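Local coordinates for protein BT_4661 (Bacteroides thetaiotaomicron, PDB 4AK2) that binds heparin and heparan sulphate glycans at the bacterial cell surface, the piece described here being the ligand-binding domain of a SusE-like protein, at residues Pro41-Thr46 / Asp50-Leu55; Leu61-Asn66 / Pro271-Phe276. All coordinates share one frame; numbering follows the deposited sequence. Where two conformers were deposited one is given.

Contact 1 (Pro41-Thr46 / Asp50-Leu55); sequences PVPTAT and DGLSSL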
ATOM      1  N   PRO A  41       7.073   4.163 -15.316  1.00 13.52           N
ATOM      2  CA  PRO A  41       8.091   3.119 -15.098  1.00 14.76           C
ATOM      3  C   PRO A  41       8.043   2.035 -16.154  1.00 13.44           C
ATOM      4  O   PRO A  41       6.973   1.642 -16.650  1.00 14.35           O
ATOM      5  CB  PRO A  41       7.738   2.522 -13.745  1.00 17.78           C
ATOM      6  CG  PRO A  41       6.576   3.236 -13.250  1.00 17.78           C
ATOM      7  CD  PRO A  41       6.098   4.279 -14.229  1.00 15.00           C
ATOM      8  N   VAL A  42       9.238   1.520 -16.442  1.00 14.55           N
ATOM      9  CA  VAL A  42       9.371   0.370 -17.320  0.50 13.87           C
ATOM     10  C   VAL A  42      10.034  -0.773 -16.555  1.00 14.11           C
ATOM     11  O   VAL A  42      10.822  -0.571 -15.588  1.00 15.67           O
ATOM     12  CB  VAL A  42      10.189   0.655 -18.597  0.50 13.97           C
ATOM     13  CG1 VAL A  42       9.443   1.597 -19.543  0.50 15.97           C
ATOM     14  CG2 VAL A  42      11.590   1.159 -18.238  0.50 14.76           C
ATOM     15  N   PRO A  43       9.710  -2.018 -16.942  1.00 12.98           N
ATOM     16  CA  PRO A  43      10.299  -3.127 -16.199  1.00 13.15           C
ATOM     17  C   PRO A  43      11.806  -3.254 -16.420  1.00 11.64           C
ATOM     18  O   PRO A  43      12.354  -2.908 -17.481  1.00 14.41           O
ATOM     19  CB  PRO A  43       9.531  -4.337 -16.734  1.00 14.12           C
ATOM     20  CG  PRO A  43       9.143  -3.929 -18.125  1.00 15.42           C
ATOM     21  CD  PRO A  43       8.818  -2.464 -18.036  1.00 15.45           C
ATOM     22  N   THR A  44      12.455  -3.810 -15.420  1.00 11.47           N
ATOM     23  CA  THR A  44      13.934  -3.905 -15.450  0.50 11.47           C
ATOM     24  C   THR A  44      14.478  -5.296 -15.209  1.00 11.12           C
ATOM     25  O   THR A  44      15.678  -5.496 -15.341  1.00 13.15           O
ATOM     26  CB  THR A  44      14.575  -2.958 -14.421  0.50 10.98           C
ATOM     27  OG1 THR A  44      14.219  -3.388 -13.094  0.50 10.59           O
ATOM     28  CG2 THR A  44      14.163  -1.512 -14.698  0.50 13.46           C
ATOM     29  N   ALA A  45      13.620  -6.271 -14.899  1.00 11.29           N
ATOM     30  CA  ALA A  45      14.098  -7.631 -14.579  1.00 11.37           C
ATOM     31  C   ALA A  45      13.016  -8.648 -14.856  1.00 11.54           C
ATOM     32  O   ALA A  45      11.827  -8.353 -14.666  1.00 13.13           O
ATOM     33  CB  ALA A  45      14.547  -7.752 -13.110  1.00 12.57           C
ATOM     34  N   THR A  46      13.433  -9.870 -15.169  1.00 13.19           N
ATOM     35  CA  THR A  46      12.518 -11.005 -15.265  1.00 13.49           C
ATOM     36  C   THR A  46      13.291 -12.287 -15.327  1.00 13.07           C
ATOM     37  O   THR A  46      14.449 -12.254 -15.743  1.00 14.74           O
ATOM     38  CB  THR A  46      11.552 -10.887 -16.503  1.00 13.03           C
ATOM     39  OG1 THR A  46      10.620 -11.962 -16.462  1.00 13.70           O
ATOM     40  CG2 THR A  46      12.325 -10.966 -17.823  1.00 14.57           C
ATOM     41  N   ASP A  50      12.767 -15.630 -22.662  1.00 18.20           N
ATOM     42  CA  ASP A  50      12.712 -14.806 -23.870  1.00 18.02           C
ATOM     43  C   ASP A  50      12.783 -13.306 -23.549  1.00 14.89           C
ATOM     44  O   ASP A  50      12.871 -12.477 -24.437  1.00 17.90           O
ATOM     45  CB  ASP A  50      11.534 -15.206 -24.762  1.00 21.19           C
ATOM     46  CG  ASP A  50      11.683 -16.597 -25.316  1.00 26.51           C
ATOM     47  OD1 ASP A  50      12.833 -17.105 -25.434  1.00 31.89           O
ATOM     48  OD2 ASP A  50      10.645 -17.207 -25.646  1.00 29.87           O
ATOM     49  N   GLY A  51      12.711 -12.966 -22.260  1.00 15.10           N
ATOM     50  CA  GLY A  51      12.959 -11.604 -21.808  1.00 14.40           C
ATOM     51  C   GLY A  51      11.819 -10.618 -21.864  1.00 14.65           C
ATOM     52  O   GLY A  51      10.689 -10.941 -22.284  1.00 17.36           O
ATOM     53  N   LEU A  52      12.094  -9.392 -21.423  1.00 13.74           N
ATOM     54  CA  LEU A  52      11.030  -8.388 -21.251  1.00 14.50           C
ATOM     55  C   LEU A  52      10.306  -7.997 -22.521  1.00 16.42           C
ATOM     56  O   LEU A  52       9.142  -7.595 -22.442  1.00 20.81           O
ATOM     57  CB  LEU A  52      11.599  -7.115 -20.644  1.00 14.12           C
ATOM     58  CG  LEU A  52      12.177  -7.262 -19.252  1.00 13.40           C
ATOM     59  CD1 LEU A  52      12.873  -5.964 -18.867  1.00 15.59           C
ATOM     60  CD2 LEU A  52      11.072  -7.592 -18.236  1.00 13.92           C
ATOM     61  N   SER A  53      10.971  -8.087 -23.683  1.00 17.20           N
ATOM     62  CA  SER A  53      10.333  -7.666 -24.940  0.50 18.02           C
ATOM     63  C   SER A  53       9.617  -8.823 -25.639  1.00 21.66           C
ATOM     64  O   SER A  53       9.188  -8.673 -26.768  1.00 27.32           O
ATOM     65  CB  SER A  53      11.327  -6.974 -25.883  0.50 19.54           C
ATOM     66  OG  SER A  53      12.356  -7.871 -26.271  0.50 19.49           O
ATOM     67  N   SER A  54       9.480  -9.964 -24.944  1.00 20.55           N
ATOM     68  CA  SER A  54       8.708 -11.115 -25.443  1.00 22.81           C
ATOM     69  C   SER A  54       7.397 -11.280 -24.709  1.00 22.35           C
ATOM     70  O   SER A  54       6.627 -12.179 -25.039  1.00 31.66           O
ATOM     71  CB  SER A  54       9.484 -12.422 -25.282  1.00 24.15           C
ATOM     72  OG  SER A  54       9.529 -12.816 -23.897  1.00 24.73           O
ATOM     73  N   LEU A  55       7.159 -10.454 -23.703  1.00 18.79           N
ATOM     74  CA  LEU A  55       5.971 -10.600 -22.872  1.00 18.22           C
ATOM     75  C   LEU A  55       4.847  -9.673 -23.301  1.00 18.92           C
ATOM     76  O   LEU A  55       5.124  -8.573 -23.758  1.00 20.25           O
ATOM     77  CB  LEU A  55       6.357 -10.279 -21.413  1.00 17.72           C
ATOM     78  CG  LEU A  55       7.381 -11.244 -20.832  1.00 18.22           C
ATOM     79  CD1 LEU A  55       7.845 -10.752 -19.476  1.00 18.08           C
ATOM     80  CD2 LEU A  55       6.813 -12.639 -20.725  1.00 22.21           C
TER

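Contact 2 (Leu61-Asn66 / Pro271-Phe276); sequences LKHNPN and PIFIWF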
ATOM      1  N   LEU A  61      -6.090  -0.877 -13.148  1.00 15.42           N
ATOM      2  CA  LEU A  61      -6.090   0.052 -12.029  1.00 14.73           C
ATOM      3  C   LEU A  61      -6.864  -0.510 -10.837  1.00 14.75           C
ATOM      4  O   LEU A  61      -8.018  -0.952 -10.976  1.00 18.06           O
ATOM      5  CB  LEU A  61      -6.666   1.405 -12.471  1.00 15.90           C
ATOM      6  CG  LEU A  61      -6.681   2.625 -11.550  1.00 16.21           C
ATOM      7  CD1 LEU A  61      -7.791   2.512 -10.497  1.00 17.79           C
ATOM      8  CD2 LEU A  61      -5.326   2.840 -10.883  1.00 18.93           C
ATOM      9  N   LYS A  62      -6.234  -0.571  -9.659  1.00 14.18           N
ATOM     10  CA  LYS A  62      -6.948  -0.975  -8.444  1.00 13.95           C
ATOM     11  C   LYS A  62      -7.346   0.189  -7.565  1.00 15.40           C
ATOM     12  O   LYS A  62      -8.497   0.285  -7.140  1.00 16.27           O
ATOM     13  CB  LYS A  62      -6.130  -1.988  -7.616  1.00 16.35           C
ATOM     14  CG  LYS A  62      -5.764  -3.200  -8.440  1.00 19.16           C
ATOM     15  CD  LYS A  62      -6.964  -3.976  -8.940  1.00 27.43           C
ATOM     16  CE  LYS A  62      -7.652  -4.692  -7.802  1.00 27.67           C
ATOM     17  NZ  LYS A  62      -8.509  -5.781  -8.353  1.00 36.46           N
ATOM     18  N   HIS A  63      -6.419   1.096  -7.297  1.00 14.32           N
ATOM     19  CA  HIS A  63      -6.681   2.226  -6.412  1.00 14.87           C
ATOM     20  C   HIS A  63      -6.140   3.511  -6.995  1.00 15.05           C
ATOM     21  O   HIS A  63      -5.027   3.528  -7.508  1.00 14.28           O
ATOM     22  CB  HIS A  63      -6.079   1.970  -5.014  1.00 13.58           C
ATOM     23  CG  HIS A  63      -6.646   2.919  -3.988  1.00 13.25           C
ATOM     24  ND1 HIS A  63      -7.924   2.779  -3.524  1.00 13.96           N
ATOM     25  CD2 HIS A  63      -6.155   4.083  -3.435  1.00 14.36           C
ATOM     26  CE1 HIS A  63      -8.219   3.807  -2.701  1.00 16.07           C
ATOM     27  NE2 HIS A  63      -7.131   4.600  -2.625  1.00 15.19           N
ATOM     28  N   ASN A  64      -6.896   4.630  -6.998  1.00 16.89           N
ATOM     29  CA  ASN A  64      -8.225   4.816  -6.401  1.00 18.04           C
ATOM     30  C   ASN A  64      -9.262   4.761  -7.535  1.00 17.31           C
ATOM     31  O   ASN A  64      -9.186   5.541  -8.508  1.00 17.44           O
ATOM     32  CB  ASN A  64      -8.239   6.210  -5.744  1.00 20.18           C
ATOM     33  CG  ASN A  64      -9.521   6.525  -4.991  1.00 20.06           C
ATOM     34  OD1 ASN A  64     -10.612   6.031  -5.288  1.00 23.54           O
ATOM     35  ND2 ASN A  64      -9.379   7.369  -3.971  1.00 23.63           N
ATOM     36  N   PRO A  65     -10.218   3.829  -7.439  1.00 21.12           N
ATOM     37  CA  PRO A  65     -11.129   3.666  -8.555  1.00 22.93           C
ATOM     38  C   PRO A  65     -11.964   4.942  -8.846  1.00 22.01           C
ATOM     39  O   PRO A  65     -12.437   5.108  -9.973  1.00 25.92           O
ATOM     40  CB  PRO A  65     -12.002   2.470  -8.119  1.00 25.19           C
ATOM     41  CG  PRO A  65     -11.942   2.505  -6.620  1.00 26.15           C
ATOM     42  CD  PRO A  65     -10.556   2.967  -6.293  1.00 21.98           C
ATOM     43  N   ASN A  66     -12.102   5.836  -7.857  1.00 21.03           N
ATOM     44  CA  ASN A  66     -12.984   7.031  -7.998  1.00 19.96           C
ATOM     45  C   ASN A  66     -12.362   8.090  -8.907  1.00 22.96           C
ATOM     46  O   ASN A  66     -13.048   8.905  -9.489  1.00 25.64           O
ATOM     47  CB  ASN A  66     -13.248   7.680  -6.619  1.00 24.57           C
ATOM     48  CG  ASN A  66     -14.017   6.780  -5.680  1.00 21.08           C
ATOM     49  OD1 ASN A  66     -13.518   6.419  -4.568  1.00 30.17           O
ATOM     50  ND2 ASN A  66     -15.109   6.265  -6.166  1.00 23.92           N
ATOM     51  N   PRO A 271      -0.599   8.203   2.778  1.00 11.94           N
ATOM     52  CA  PRO A 271       0.819   8.129   2.383  1.00 12.74           C
ATOM     53  C   PRO A 271       1.415   6.722   2.352  1.00 11.16           C
ATOM     54  O   PRO A 271       2.607   6.576   1.998  1.00 13.29           O
ATOM     55  CB  PRO A 271       1.473   8.972   3.503  1.00 14.28           C
ATOM     56  CG  PRO A 271       0.671   8.595   4.740  1.00 14.43           C
ATOM     57  CD  PRO A 271      -0.781   8.601   4.196  1.00 12.62           C
ATOM     58  N   ILE A 272       0.661   5.719   2.760  1.00 11.26           N
ATOM     59  CA  ILE A 272       1.265   4.379   2.928  1.00 10.75           C
ATOM     60  C   ILE A 272       0.283   3.275   2.540  1.00 10.48           C
ATOM     61  O   ILE A 272      -0.889   3.305   2.916  1.00 11.64           O
ATOM     62  CB  ILE A 272       1.809   4.196   4.372  1.00 11.68           C
ATOM     63  CG1 ILE A 272       2.620   2.887   4.523  1.00 12.38           C
ATOM     64  CG2 ILE A 272       0.709   4.235   5.422  1.00 12.82           C
ATOM     65  CD1 ILE A 272       3.388   2.780   5.844  1.00 12.89           C
ATOM     66  N   PHE A 273       0.801   2.296   1.826  1.00 10.87           N
ATOM     67  CA  PHE A 273       0.078   1.076   1.548  1.00 10.87           C
ATOM     68  C   PHE A 273       0.617  -0.064   2.386  1.00 10.79           C
ATOM     69  O   PHE A 273       1.862  -0.159   2.542  1.00 12.58           O
ATOM     70  CB  PHE A 273       0.202   0.693   0.056  1.00 12.04           C
ATOM     71  CG  PHE A 273      -1.079   0.781  -0.733  1.00 11.82           C
ATOM     72  CD1 PHE A 273      -2.077  -0.172  -0.557  1.00 11.72           C
ATOM     73  CD2 PHE A 273      -1.198   1.755  -1.697  1.00 12.93           C
ATOM     74  CE1 PHE A 273      -3.259  -0.103  -1.289  1.00 12.30           C
ATOM     75  CE2 PHE A 273      -2.363   1.835  -2.469  1.00 14.49           C
ATOM     76  CZ  PHE A 273      -3.375   0.887  -2.266  1.00 13.61           C
ATOM     77  N   ILE A 274      -0.220  -0.882   2.984  1.00 10.96           N
ATOM     78  CA  ILE A 274       0.229  -2.053   3.720  1.00  9.77           C
ATOM     79  C   ILE A 274      -0.031  -3.284   2.847  1.00 10.19           C
ATOM     80  O   ILE A 274      -1.157  -3.517   2.391  1.00 12.27           O
ATOM     81  CB  ILE A 274      -0.571  -2.246   5.039  1.00 10.67           C
ATOM     82  CG1 ILE A 274      -0.632  -0.971   5.881  1.00 13.72           C
ATOM     83  CG2 ILE A 274      -0.019  -3.451   5.810  1.00 11.52           C
ATOM     84  CD1 ILE A 274       0.653  -0.261   6.122  1.00 16.85           C
ATOM     85  N   TRP A 275       1.002  -4.071   2.554  1.00  9.71           N
ATOM     86  CA  TRP A 275       0.880  -5.248   1.732  1.00  9.78           C
ATOM     87  C   TRP A 275       1.103  -6.463   2.573  1.00  9.32           C
ATOM     88  O   TRP A 275       2.266  -6.682   3.050  1.00 10.88           O
ATOM     89  CB  TRP A 275       1.819  -5.178   0.531  1.00 10.23           C
ATOM     90  CG  TRP A 275       1.812  -6.360  -0.394  1.00 10.57           C
ATOM     91  CD1 TRP A 275       1.020  -7.495  -0.361  1.00 11.12           C
ATOM     92  CD2 TRP A 275       2.704  -6.536  -1.527  1.00 10.70           C
ATOM     93  NE1 TRP A 275       1.355  -8.352  -1.410  1.00 11.71           N
ATOM     94  CE2 TRP A 275       2.367  -7.821  -2.131  1.00 10.58           C
ATOM     95  CE3 TRP A 275       3.741  -5.779  -2.072  1.00 11.07           C
ATOM     96  CZ2 TRP A 275       3.060  -8.314  -3.233  1.00 11.86           C
ATOM     97  CZ3 TRP A 275       4.422  -6.264  -3.178  1.00 12.73           C
ATOM     98  CH2 TRP A 275       4.082  -7.511  -3.756  1.00 12.45           C
ATOM     99  N   PHE A 276       0.092  -7.256   2.859  1.00  9.75           N
ATOM    100  CA  PHE A 276       0.150  -8.472   3.662  1.00  9.82           C
ATOM    101  C   PHE A 276       0.469  -9.655   2.785  1.00 10.24           C
ATOM    102  O   PHE A 276      -0.177  -9.914   1.779  1.00 10.64           O
ATOM    103  CB  PHE A 276      -1.229  -8.764   4.301  1.00 11.38           C
ATOM    104  CG  PHE A 276      -1.800  -7.615   5.082  1.00 10.53           C
ATOM    105  CD1 PHE A 276      -1.556  -7.442   6.454  1.00 11.76           C
ATOM    106  CD2 PHE A 276      -2.666  -6.704   4.455  1.00 12.01           C
ATOM    107  CE1 PHE A 276      -2.103  -6.398   7.165  1.00 11.48           C
ATOM    108  CE2 PHE A 276      -3.207  -5.651   5.168  1.00 12.58           C
ATOM    109  CZ  PHE A 276      -2.936  -5.485   6.519  1.00 11.99           C
TER

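Contact 1 (Pro41-Thr46 / Asp50-Leu55)
The peptide group joining Pro43 to Thr44 has Leu52 CD1 over one of its faces, about 3.2 Å out of the plane. Leu52 CD1 is 3.4 Å from Pro43 O, and a C=O...CD1 angle close to 100° means that the methyl comes from above the carbonyl, not from its end. The proline ring presents its CB and CG corner to the other branch of the leucine, with Pro43 CB 3.9 Å from Leu52 CD2. Further along, Ala45 O is 3.7 Å from Leu52 CD2, which therefore sits among a proline ring, a carbonyl and a threonine methyl. That methyl is Thr46 CG2, 3.6 Å from Leu52 CD2; it also reaches the backbone of Gly51, with Thr46 CG2 and Gly51 CA 4.1 Å apart. With Thr46 OG1 anti to the backbone N (chi1 -175°), the methyl is turned to the leucine while the hydroxyl is hydrogen-bonded to Tyr9 O and Ala48 N. No hydrogen bond crosses between the two segments; the contact rests on van der Waals packing of the leucine methyls against the proline ring, the threonine methyl and two carbonyl groups. Shortened to an alanine here, Leu52 would lose both methyls, which would probably open a gap between the Pro43 ring and Thr46 CG2 and leave the Pro43 peptide face uncovered from this side. The loop is shaped by its own bonds: Gly51 O accepts from Ser54 N at 3.1 Å and from Ser54 OG at 2.7 Å, the hydroxyl lying in the carbonyl plane on a lone pair. Leu55 touches Ala96 and Ala98 of strand 89-98, and Leu52 O accepts from Trp57 NE1. The whole is a strand and its following loop folded together: Thr44 and Ala45 both face Arg11 in a classic beta bulge on the two-stranded pair 10-11/45-46, and a type I beta turn from Gly51 to Ser54 leads toward strand 56-63.

Contact 2 (Leu61-Asn66 / Pro271-Phe276)
His63 and Phe273 meet as an offset edge-to-face pair, the edge of the phenylalanine directed at the face of the imidazole. Their planes stand at 86° and their centroids are 6.0 Å apart. The nearest atoms belong to the tip of the phenyl ring and the root of the histidine: Phe273 CZ lies 4.0 Å from His63 CB, which sits close to the phenyl plane. The imidazole swings out from strand 56-63 toward the other sheet because chi1 (-164°) sets CG anti to the backbone N. Asn64 CB covers one face, 3.6 Å above the ring centre and just after the cis peptide that joins the two residues, while the phenyl edge approaches obliquely from the other side of the ring plane. Asn64 OD1 in turn accepts from Asn66 N at 3.0 Å, an Asx turn, and Asn64 touches the bound sulfated glucosamine. Phe273 is enclosed by Met91, Ala246, Ile248 and Phe112. Burial in largely apolar company, together with a sodium ion about 5 Å from the His63 side chain, would probably favour a neutral imidazole, held here by ring packing and the hydrogen bond between its ND1 and Tyr167 OH.

Overall arrangement
Contact 1 closes before contact 2 opens, and the two follow one another along the chain: strand 45-46 leads through the Asp50-Leu55 loop into strand 56-63, whose end supplies His63. Their centres are about 24 Å apart, with nearest atoms about 12 Å apart, so they do not touch. Contact 1 lies toward the periphery, its centre about 23 Å from that of the chain, and is local. Contact 2, its centre about 5 Å from the chain centre, links residues some 200 positions apart, bringing an outermost strand of the four-stranded sheet against strand 268-276 of the larger mixed sheet. Strand 56-63 thus runs from the peripheral loop to the interface between the sheets, beside which Asn64 contributes to the glycan pocket.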